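PDB 6WPU: flavin-containing monooxygenase from Allium sativum, which probably oxidises the sulfur of S-allyl-L-cysteine to a sulfoxide, using a bound FAD cofactor. Local coordinates for residues M98-Y103 / D125-F130; C347-K352 / C409-I414; L89-P94 / R116-E121. One frame throughout, in Å; residues are numbered along the deposited sequence.

Interaction 1 of 3, residues M98-Y103 / D125-F130; sequences MGFLDY and DYLERF. With FAD (flavin-adenine dinucleotide), chain B.
Y126 pushes its phenol group into the turn F100–Y103, where the hydroxyl meets both ends of the turn. OH accepts the amide hydrogen of F100, with 2.9 Å between F100 N and Y126 OH and a bent N-H···O angle of 136°. It donates in turn to the carbonyl of Y103, a short bond of 2.5 Å from Y126 OH to Y103 O, lying nearly along the C=O axis at the edge of the phenol ring. A single hydroxyl thus satisfies the first amide and the last carbonyl of a type I beta turn, whose own bond runs from Y103 N to F100 O. An extended first torsion (chi1 170°) carries the Y126 ring to the turn, and its side chain slides past that of Y103 in the opposite direction, Y126 CE1 lying 3.5 Å from Y103 CD2. Two hydrogen bonds at one hydroxyl illustrate how a loop without regular structure can be given a fixed shape.

Around this polar point lies an aromatic cluster. F100 and F130 overlap obliquely, their planes 36° apart and F100 CD2 3.4 Å from F130 CD2. F130 also directs its edge, offset, at the face of Y103. The Y103 side chain passes obliquely over R129, with its OH 3.5 Å from R129 CB. Just before the loop, at the end of helix 95-98, M98, bent at its last torsion, offers SD to the flavin as a weak acceptor for FAD N3.

Farther out, salt bridges from D102 to R39 and R43 tie the turn to helix 32-43. F100 and F130 pack on V36 of that helix, while F344 of helix 343-358 lies against F100 and Y126, so both helices border the cluster.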
# COMPACT_ATOMS: atom_id res chain seq x y z
N MET A 98 -3.32 -12.71 4.81
CA MET A 98 -3.13 -11.30 5.15
C MET A 98 -2.73 -11.04 6.59
O MET A 98 -2.17 -9.97 6.87
CB MET A 98 -4.42 -10.53 4.89
CG MET A 98 -4.74 -10.29 3.45
SD MET A 98 -6.33 -9.46 3.32
CE MET A 98 -6.08 -7.96 4.26
N GLY A 99 -3.02 -11.95 7.52
CA GLY A 99 -2.88 -11.62 8.93
C GLY A 99 -1.43 -11.50 9.39
O GLY A 99 -0.52 -12.13 8.86
N PHE A 100 -1.22 -10.67 10.40
CA PHE A 100 0.04 -10.68 11.13
C PHE A 100 0.42 -12.09 11.57
O PHE A 100 -0.44 -12.93 11.87
CB PHE A 100 -0.04 -9.75 12.34
CG PHE A 100 -0.17 -8.29 11.97
CD1 PHE A 100 0.88 -7.63 11.37
CD2 PHE A 100 -1.34 -7.59 12.22
CE1 PHE A 100 0.78 -6.30 11.03
CE2 PHE A 100 -1.46 -6.26 11.89
CZ PHE A 100 -0.40 -5.61 11.29
N LEU A 101 1.73 -12.35 11.61
CA LEU A 101 2.23 -13.70 11.82
C LEU A 101 1.80 -14.29 13.17
O LEU A 101 1.67 -15.51 13.30
CB LEU A 101 3.76 -13.70 11.71
CG LEU A 101 4.26 -13.29 10.33
CD1 LEU A 101 5.76 -13.16 10.31
CD2 LEU A 101 3.77 -14.28 9.27
N ASP A 102 1.60 -13.46 14.19
CA ASP A 102 1.19 -14.00 15.48
C ASP A 102 -0.23 -13.58 15.84
O ASP A 102 -0.60 -13.58 17.02
CB ASP A 102 2.18 -13.57 16.57
CG ASP A 102 2.16 -12.07 16.83
OD1 ASP A 102 1.52 -11.33 16.04
OD2 ASP A 102 2.76 -11.64 17.83
N TYR A 103 -1.04 -13.24 14.85
CA TYR A 103 -2.39 -12.74 15.09
C TYR A 103 -3.25 -13.11 13.89
O TYR A 103 -3.54 -12.27 13.03
CB TYR A 103 -2.37 -11.22 15.31
CG TYR A 103 -3.61 -10.72 16.00
CD1 TYR A 103 -3.96 -11.18 17.27
CD2 TYR A 103 -4.43 -9.78 15.38
CE1 TYR A 103 -5.09 -10.71 17.90
CE2 TYR A 103 -5.57 -9.30 16.01
CZ TYR A 103 -5.89 -9.77 17.27
OH TYR A 103 -7.02 -9.30 17.88
N ASP A 125 -11.90 -3.84 11.28
CA ASP A 125 -12.21 -4.41 12.58
C ASP A 125 -11.04 -5.24 13.09
O ASP A 125 -10.71 -5.21 14.28
CB ASP A 125 -13.49 -5.24 12.50
CG ASP A 125 -13.94 -5.77 13.86
OD1 ASP A 125 -14.15 -4.96 14.79
OD2 ASP A 125 -14.09 -7.01 14.01
N TYR A 126 -10.38 -5.97 12.19
CA TYR A 126 -9.20 -6.75 12.56
C TYR A 126 -8.10 -5.84 13.09
O TYR A 126 -7.51 -6.12 14.14
CB TYR A 126 -8.74 -7.55 11.34
CG TYR A 126 -7.40 -8.23 11.48
CD1 TYR A 126 -7.26 -9.43 12.18
CD2 TYR A 126 -6.26 -7.69 10.90
CE1 TYR A 126 -6.03 -10.06 12.29
CE2 TYR A 126 -5.03 -8.31 11.01
CZ TYR A 126 -4.92 -9.49 11.71
OH TYR A 126 -3.69 -10.09 11.81
N LEU A 127 -7.82 -4.73 12.40
CA LEU A 127 -6.78 -3.81 12.88
C LEU A 127 -7.17 -3.19 14.22
O LEU A 127 -6.31 -2.96 15.08
CB LEU A 127 -6.50 -2.73 11.85
CG LEU A 127 -5.95 -3.21 10.50
CD1 LEU A 127 -5.79 -2.02 9.54
CD2 LEU A 127 -4.65 -3.94 10.70
N GLU A 128 -8.46 -2.91 14.42
CA GLU A 128 -8.90 -2.35 15.69
C GLU A 128 -8.75 -3.36 16.81
O GLU A 128 -8.31 -3.01 17.91
CB GLU A 128 -10.34 -1.84 15.58
CG GLU A 128 -10.47 -0.57 14.73
CD GLU A 128 -11.91 -0.26 14.33
OE1 GLU A 128 -12.80 -1.09 14.62
OE2 GLU A 128 -12.14 0.81 13.73
N ARG A 129 -9.12 -4.62 16.56
CA ARG A 129 -8.89 -5.68 17.54
C ARG A 129 -7.40 -5.81 17.85
O ARG A 129 -7.01 -5.94 19.01
CB ARG A 129 -9.47 -7.01 17.05
CG ARG A 129 -10.99 -7.09 16.95
CD ARG A 129 -11.49 -8.54 16.80
NE ARG A 129 -11.39 -9.04 15.44
CZ ARG A 129 -10.62 -10.06 15.04
NH1 ARG A 129 -10.62 -10.43 13.76
NH2 ARG A 129 -9.85 -10.71 15.91
N PHE A 130 -6.57 -5.80 16.80
CA PHE A 130 -5.12 -5.80 16.98
C PHE A 130 -4.69 -4.65 17.89
O PHE A 130 -3.98 -4.87 18.87
CB PHE A 130 -4.44 -5.69 15.61
CG PHE A 130 -2.93 -5.64 15.68
CD1 PHE A 130 -2.26 -4.45 15.96
CD2 PHE A 130 -2.18 -6.79 15.45
CE1 PHE A 130 -0.88 -4.41 16.03
CE2 PHE A 130 -0.79 -6.75 15.52
CZ PHE A 130 -0.14 -5.56 15.81
PA FAD B . -1.80 3.47 5.41
O1A FAD B . -2.98 2.50 5.54
O2A FAD B . -1.81 4.51 4.40
O5B FAD B . -1.58 4.28 6.66
C5B FAD B . -0.72 5.41 6.83
C4B FAD B . -1.18 6.26 8.04
O4B FAD B . -0.32 7.33 8.34
C3B FAD B . -2.56 6.85 7.85
O3B FAD B . -3.37 6.56 8.94
C2B FAD B . -2.33 8.31 7.76
O2B FAD B . -3.38 9.06 8.25
C1B FAD B . -1.09 8.47 8.59
N9A FAD B . -0.30 9.63 8.26
C8A FAD B . 0.10 9.99 6.98
N7A FAD B . 0.82 11.12 7.03
C5A FAD B . 0.91 11.55 8.35
C6A FAD B . 1.51 12.64 8.99
N6A FAD B . 2.25 13.63 8.25
N1A FAD B . 1.42 12.75 10.33
C2A FAD B . 0.73 11.85 11.08
N3A FAD B . 0.13 10.79 10.51
C4A FAD B . 0.20 10.61 9.16
N1 FAD B . -3.39 -5.19 1.44
C2 FAD B . -3.91 -6.46 1.88
O2 FAD B . -3.24 -7.18 2.81
N3 FAD B . -5.02 -7.00 1.29
C4 FAD B . -5.71 -6.29 0.32
O4 FAD B . -6.82 -6.80 -0.27
C4X FAD B . -5.36 -4.90 0.01
N5 FAD B . -6.19 -4.12 -0.78
C5X FAD B . -5.86 -2.79 -1.02
C6 FAD B . -6.69 -2.01 -1.83
C7 FAD B . -6.36 -0.67 -2.05
C7M FAD B . -7.26 0.15 -2.93
C8 FAD B . -5.21 -0.12 -1.49
C8M FAD B . -4.83 1.30 -1.73
C9 FAD B . -4.37 -0.90 -0.69
C9A FAD B . -4.69 -2.23 -0.45
N10 FAD B . -3.84 -3.03 0.39
C10 FAD B . -4.17 -4.37 0.63
C1' FAD B . -2.60 -2.46 0.94
C2' FAD B . -2.68 -1.54 2.15
O2' FAD B . -2.01 -0.38 1.85
C3' FAD B . -1.92 -2.26 3.24
O3' FAD B . -2.77 -3.28 3.58
C4' FAD B . -1.62 -1.44 4.49
O4' FAD B . -2.80 -0.83 4.87
C5' FAD B . -0.48 -0.42 4.39
O5' FAD B . -0.71 0.39 5.50
P FAD B . 0.13 1.63 6.03
O1P FAD B . 0.09 1.74 7.60
O2P FAD B . 1.54 1.49 5.32
O3P FAD B . -0.46 2.86 5.11

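Interaction 2 of 3, residues C347-K352 / C409-I414; sequences CELQSK and CGYSCI
K352 and C409 bring the two backbones nearest, their CA atoms 6.8 Å apart. Residues 347-352 form a regular helical segment of helix 343-358, whereas 409-414 starts at the last residue of helix 398-409 and then leaves it. G410 takes positive phi (69°) just past the helix end, and the chain runs on extended, so that Y411 and I414 can lie along the flank of the other helix.

The sulfur of C409 fits beside the helix backbone, SG lying 3.6 Å from K352 C and touching the CB and CG of that lysine. K352 then crosses Y411 at about a right angle. Its chain is folded at the third and fourth torsions (chi3 -68°, chi4 -72°), which lays the terminal methylene across one face of the ring: CE is 4.0 Å from the ring centroid, a CH-pi contact offset toward the rim. The ammonium group passes on to a salt bridge with E40 of helix 32-43. One turn back along the helix, L349 divides its methyls between two partners, CD2 standing 4.0 Å from Y411 CD2 and CD1 4.3 Å from I414 CD1. Y411 therefore has the leucine methyl and the lysine methylenes as neighbours.

Here the principle is that a long cationic side chain can serve two chemistries at once. Its methylenes join an apolar seam of leucine, isoleucine, cysteine and tyrosine, while its charge is paired outside that seam. The two segments are accordingly joined by dispersion and CH-pi contacts, with the lysine's charge met by E40 of a third element.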
# COMPACT_ATOMS: atom_id res chain seq x y z
N CYS A 347 5.44 -5.76 7.09
CA CYS A 347 5.67 -4.64 8.00
C CYS A 347 6.01 -5.15 9.40
O CYS A 347 6.84 -4.55 10.10
CB CYS A 347 4.44 -3.73 8.05
SG CYS A 347 4.08 -2.83 6.49
N GLU A 348 5.39 -6.25 9.81
CA GLU A 348 5.69 -6.87 11.10
C GLU A 348 7.16 -7.23 11.18
O GLU A 348 7.85 -6.90 12.17
CB GLU A 348 4.80 -8.11 11.27
CG GLU A 348 4.92 -8.87 12.61
CD GLU A 348 3.92 -10.05 12.66
OE1 GLU A 348 3.36 -10.41 11.59
OE2 GLU A 348 3.69 -10.61 13.76
N LEU A 349 7.68 -7.88 10.14
CA LEU A 349 9.06 -8.33 10.17
C LEU A 349 10.03 -7.17 10.01
O LEU A 349 11.10 -7.15 10.64
CB LEU A 349 9.28 -9.39 9.10
CG LEU A 349 8.56 -10.70 9.39
CD1 LEU A 349 8.54 -11.58 8.13
CD2 LEU A 349 9.22 -11.44 10.57
N GLN A 350 9.68 -6.18 9.19
CA GLN A 350 10.51 -4.98 9.09
C GLN A 350 10.66 -4.30 10.44
O GLN A 350 11.76 -3.88 10.82
CB GLN A 350 9.92 -4.00 8.09
CG GLN A 350 10.08 -4.39 6.64
CD GLN A 350 9.60 -3.29 5.73
OE1 GLN A 350 8.63 -2.60 6.04
NE2 GLN A 350 10.28 -3.11 4.59
N SER A 351 9.56 -4.14 11.17
CA SER A 351 9.65 -3.38 12.40
C SER A 351 10.27 -4.22 13.51
O SER A 351 10.92 -3.68 14.40
CB SER A 351 8.27 -2.85 12.78
OG SER A 351 7.34 -3.91 12.89
N LYS A 352 10.11 -5.54 13.42
CA LYS A 352 10.83 -6.44 14.31
C LYS A 352 12.34 -6.30 14.11
O LYS A 352 13.11 -6.27 15.08
CB LYS A 352 10.37 -7.88 14.05
CG LYS A 352 10.61 -8.87 15.18
CD LYS A 352 10.11 -10.27 14.80
CE LYS A 352 8.58 -10.33 14.67
NZ LYS A 352 7.91 -10.25 16.00
N CYS A 409 16.22 -11.38 12.67
CA CYS A 409 15.60 -11.23 13.99
C CYS A 409 15.60 -12.50 14.81
O CYS A 409 15.23 -12.44 15.99
CB CYS A 409 14.14 -10.81 13.85
SG CYS A 409 13.94 -9.32 13.03
N GLY A 410 15.94 -13.64 14.23
CA GLY A 410 15.68 -14.89 14.90
C GLY A 410 14.21 -15.24 15.00
O GLY A 410 13.79 -15.81 16.00
N TYR A 411 13.42 -14.89 13.98
CA TYR A 411 12.01 -15.24 13.96
C TYR A 411 11.78 -16.38 12.97
O TYR A 411 12.59 -16.63 12.07
CB TYR A 411 11.13 -14.04 13.58
CG TYR A 411 9.67 -14.20 13.96
CD1 TYR A 411 9.24 -13.95 15.27
CD2 TYR A 411 8.73 -14.59 13.02
CE1 TYR A 411 7.90 -14.10 15.62
CE2 TYR A 411 7.40 -14.75 13.36
CZ TYR A 411 6.98 -14.50 14.66
OH TYR A 411 5.65 -14.66 14.97
N SER A 412 10.68 -17.09 13.17
CA SER A 412 10.30 -18.16 12.26
C SER A 412 10.13 -17.62 10.84
O SER A 412 9.82 -16.44 10.64
CB SER A 412 8.99 -18.81 12.71
OG SER A 412 9.19 -19.52 13.92
N CYS A 413 10.36 -18.49 9.86
CA CYS A 413 10.19 -18.17 8.45
C CYS A 413 8.71 -18.24 8.06
O CYS A 413 7.87 -18.78 8.78
CB CYS A 413 11.02 -19.12 7.58
SG CYS A 413 12.85 -18.88 7.69
N ILE A 414 8.39 -17.66 6.89
CA ILE A 414 7.01 -17.68 6.41
C ILE A 414 6.57 -19.12 6.19
O ILE A 414 7.33 -19.96 5.69
CB ILE A 414 6.89 -16.85 5.12
CG1 ILE A 414 7.15 -15.37 5.41
CG2 ILE A 414 5.51 -17.01 4.47
CD1 ILE A 414 6.22 -14.76 6.46

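Interaction 3 of 3, residues L89-P94 / R116-E121; sequences LRTNLP and RFPGHE. With FAD (flavin-adenine dinucleotide), chain B; SO4 (sulfate ion), chain D.
A single antiparallel beta bridge lies in the loop that supplies L89, T91 and N92 to the FAD pocket: R90 faces G119 as a non-hydrogen-bonded pair just before helix 120-133. The pair is flanked by two backbone bonds: H120 N donates to L89 O over 3.2 Å, and T91 N to P118 O over 2.9 Å. G119 is also the N-cap residue of the helix, so the bridge lies right at its start.

R90 adds a side-chain link between the same two segments. Bent at its third torsion (chi3 68°), it turns the guanidinium edge onto one carbonyl, with NE 2.9 Å and NH2 3.1 Å from F117 O and both bonds in the guanidinium plane. NH2 is also salt-bridged to D438, while NH1 binds a sulfate, probably from the crystallisation liquor. A loop held this way presents its backbone to the cofactor: N92 N donates to the C4 carbonyl of the flavin, 2.8 Å from FAD O4. T91 OG1 braces the loop internally, donating to L93 O at 2.6 Å.

Farther along, P94 lies alongside both R116 and F117. R116, paired with E96, offers a guanidinium face to the proline, and P94 CB also makes an off-centre CH-pi contact 4.2 Å from the centroid of the F117 ring.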
# COMPACT_ATOMS: atom_id res chain seq x y z
N LEU A 89 -15.30 -2.61 -1.91
CA LEU A 89 -14.02 -3.30 -1.98
C LEU A 89 -13.99 -4.49 -1.03
O LEU A 89 -14.40 -4.40 0.13
CB LEU A 89 -12.87 -2.34 -1.65
CG LEU A 89 -11.47 -2.97 -1.75
CD1 LEU A 89 -10.46 -2.00 -2.38
CD2 LEU A 89 -10.97 -3.49 -0.35
N ARG A 90 -13.53 -5.62 -1.56
CA ARG A 90 -13.15 -6.82 -0.82
C ARG A 90 -11.65 -7.05 -0.98
O ARG A 90 -11.02 -6.54 -1.91
CB ARG A 90 -13.92 -8.05 -1.31
CG ARG A 90 -15.43 -7.97 -1.14
CD ARG A 90 -16.13 -9.05 -1.94
NE ARG A 90 -15.87 -10.38 -1.41
CZ ARG A 90 -16.31 -11.50 -1.96
NH1 ARG A 90 -17.04 -11.46 -3.08
NH2 ARG A 90 -16.00 -12.68 -1.40
N THR A 91 -11.07 -7.82 -0.05
CA THR A 91 -9.64 -8.09 -0.11
C THR A 91 -9.31 -8.83 -1.40
O THR A 91 -10.12 -9.61 -1.92
CB THR A 91 -9.16 -8.90 1.12
OG1 THR A 91 -9.66 -10.25 1.08
CG2 THR A 91 -9.61 -8.24 2.41
N ASN A 92 -8.12 -8.56 -1.95
CA ASN A 92 -7.65 -9.32 -3.11
C ASN A 92 -6.73 -10.46 -2.70
O ASN A 92 -6.12 -11.09 -3.56
CB ASN A 92 -6.96 -8.41 -4.13
CG ASN A 92 -5.78 -7.66 -3.55
OD1 ASN A 92 -5.19 -8.06 -2.55
ND2 ASN A 92 -5.44 -6.54 -4.16
N LEU A 93 -6.61 -10.71 -1.40
CA LEU A 93 -5.88 -11.83 -0.82
C LEU A 93 -6.81 -12.56 0.14
O LEU A 93 -7.64 -11.91 0.79
CB LEU A 93 -4.63 -11.35 -0.08
CG LEU A 93 -3.55 -10.63 -0.90
CD1 LEU A 93 -2.53 -10.03 0.05
CD2 LEU A 93 -2.88 -11.63 -1.85
N PRO A 94 -6.72 -13.88 0.23
CA PRO A 94 -7.51 -14.60 1.23
C PRO A 94 -7.07 -14.19 2.62
O PRO A 94 -5.91 -13.85 2.85
CB PRO A 94 -7.21 -16.07 0.94
CG PRO A 94 -5.86 -16.05 0.32
CD PRO A 94 -5.73 -14.75 -0.43
N ARG A 116 -13.99 -15.69 3.24
CA ARG A 116 -12.55 -15.84 3.06
C ARG A 116 -11.93 -14.58 2.48
O ARG A 116 -10.81 -14.21 2.85
CB ARG A 116 -12.26 -17.05 2.17
CG ARG A 116 -10.78 -17.27 1.99
CD ARG A 116 -10.47 -18.72 1.83
NE ARG A 116 -9.04 -18.93 1.77
CZ ARG A 116 -8.42 -19.59 0.79
NH1 ARG A 116 -9.13 -20.11 -0.21
NH2 ARG A 116 -7.09 -19.73 0.83
N PHE A 117 -12.63 -13.93 1.55
CA PHE A 117 -12.21 -12.63 1.01
C PHE A 117 -13.23 -11.60 1.47
O PHE A 117 -14.20 -11.32 0.77
CB PHE A 117 -12.13 -12.64 -0.52
CG PHE A 117 -11.04 -13.51 -1.08
CD1 PHE A 117 -11.20 -14.88 -1.15
CD2 PHE A 117 -9.88 -12.95 -1.59
CE1 PHE A 117 -10.21 -15.69 -1.70
CE2 PHE A 117 -8.88 -13.74 -2.14
CZ PHE A 117 -9.05 -15.11 -2.20
N PRO A 118 -13.06 -11.03 2.66
CA PRO A 118 -14.10 -10.16 3.22
C PRO A 118 -14.00 -8.74 2.69
O PRO A 118 -13.06 -8.35 2.00
CB PRO A 118 -13.82 -10.22 4.72
CG PRO A 118 -12.31 -10.35 4.77
CD PRO A 118 -11.99 -11.31 3.64
N GLY A 119 -14.99 -7.94 3.06
CA GLY A 119 -14.97 -6.53 2.74
C GLY A 119 -14.05 -5.75 3.65
O GLY A 119 -13.63 -6.22 4.71
N HIS A 120 -13.76 -4.51 3.23
CA HIS A 120 -12.80 -3.69 3.94
C HIS A 120 -13.19 -3.49 5.41
O HIS A 120 -12.30 -3.35 6.26
CB HIS A 120 -12.66 -2.33 3.25
CG HIS A 120 -13.96 -1.64 3.02
ND1 HIS A 120 -14.59 -0.91 4.00
CD2 HIS A 120 -14.77 -1.58 1.93
CE1 HIS A 120 -15.72 -0.42 3.53
NE2 HIS A 120 -15.85 -0.81 2.27
N GLU A 121 -14.49 -3.46 5.71
CA GLU A 121 -14.92 -3.30 7.10
C GLU A 121 -14.34 -4.39 7.99
O GLU A 121 -13.99 -4.14 9.15
CB GLU A 121 -16.44 -3.31 7.19
CG GLU A 121 -17.07 -1.95 7.43
CD GLU A 121 -18.54 -1.91 7.00
OE1 GLU A 121 -18.90 -0.98 6.25
OE2 GLU A 121 -19.31 -2.80 7.42
PA FAD B . -1.80 3.47 5.41
O1A FAD B . -2.98 2.50 5.54
O2A FAD B . -1.81 4.51 4.40
O5B FAD B . -1.58 4.28 6.66
C5B FAD B . -0.72 5.41 6.83
C4B FAD B . -1.18 6.26 8.04
O4B FAD B . -0.32 7.33 8.34
C3B FAD B . -2.56 6.85 7.85
O3B FAD B . -3.37 6.56 8.94
C2B FAD B . -2.33 8.31 7.76
O2B FAD B . -3.38 9.06 8.25
C1B FAD B . -1.09 8.47 8.59
N9A FAD B . -0.30 9.63 8.26
C8A FAD B . 0.10 9.99 6.98
N7A FAD B . 0.82 11.12 7.03
C5A FAD B . 0.91 11.55 8.35
C6A FAD B . 1.51 12.64 8.99
N6A FAD B . 2.25 13.63 8.25
N1A FAD B . 1.42 12.75 10.33
C2A FAD B . 0.73 11.85 11.08
N3A FAD B . 0.13 10.79 10.51
C4A FAD B . 0.20 10.61 9.16
N1 FAD B . -3.39 -5.19 1.44
C2 FAD B . -3.91 -6.46 1.88
O2 FAD B . -3.24 -7.18 2.81
N3 FAD B . -5.02 -7.00 1.29
C4 FAD B . -5.71 -6.29 0.32
O4 FAD B . -6.82 -6.80 -0.27
C4X FAD B . -5.36 -4.90 0.01
N5 FAD B . -6.19 -4.12 -0.78
C5X FAD B . -5.86 -2.79 -1.02
C6 FAD B . -6.69 -2.01 -1.83
C7 FAD B . -6.36 -0.67 -2.05
C7M FAD B . -7.26 0.15 -2.93
C8 FAD B . -5.21 -0.12 -1.49
C8M FAD B . -4.83 1.30 -1.73
C9 FAD B . -4.37 -0.90 -0.69
C9A FAD B . -4.69 -2.23 -0.45
N10 FAD B . -3.84 -3.03 0.39
C10 FAD B . -4.17 -4.37 0.63
C1' FAD B . -2.60 -2.46 0.94
C2' FAD B . -2.68 -1.54 2.15
O2' FAD B . -2.01 -0.38 1.85
C3' FAD B . -1.92 -2.26 3.24
O3' FAD B . -2.77 -3.28 3.58
C4' FAD B . -1.62 -1.44 4.49
O4' FAD B . -2.80 -0.83 4.87
C5' FAD B . -0.48 -0.42 4.39
O5' FAD B . -0.71 0.39 5.50
P FAD B . 0.13 1.63 6.03
O1P FAD B . 0.09 1.74 7.60
O2P FAD B . 1.54 1.49 5.32
O3P FAD B . -0.46 2.86 5.11
S SO4 D . -16.60 -9.78 -6.45
O1 SO4 D . -17.61 -9.47 -7.46
O2 SO4 D . -16.23 -11.19 -6.56
O3 SO4 D . -15.40 -8.98 -6.68
O4 SO4 D . -17.12 -9.45 -5.11

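Overall arrangement
All three contacts are largely buried, but their chemistry follows their place. Interactions 1 and 3 share helix 120-133, one using its body and the other its start, and both reach the flavin; hydroxyl bonds hold a turn to the helix in one, backbone and arginine bonds join two loops in the other. M98 packs on T91 and L93, joining the two directly. Interaction 2 does not touch the cofactor, the I414 side chain lying about 13 Å from FAD. It relies on apolar and CH-pi contacts, many from the partly exposed K352 and Y411. It meets interaction 1 through E348, whose OE1 probably accepts a hydrogen bond from L101 N, and through I414, which packs on L101.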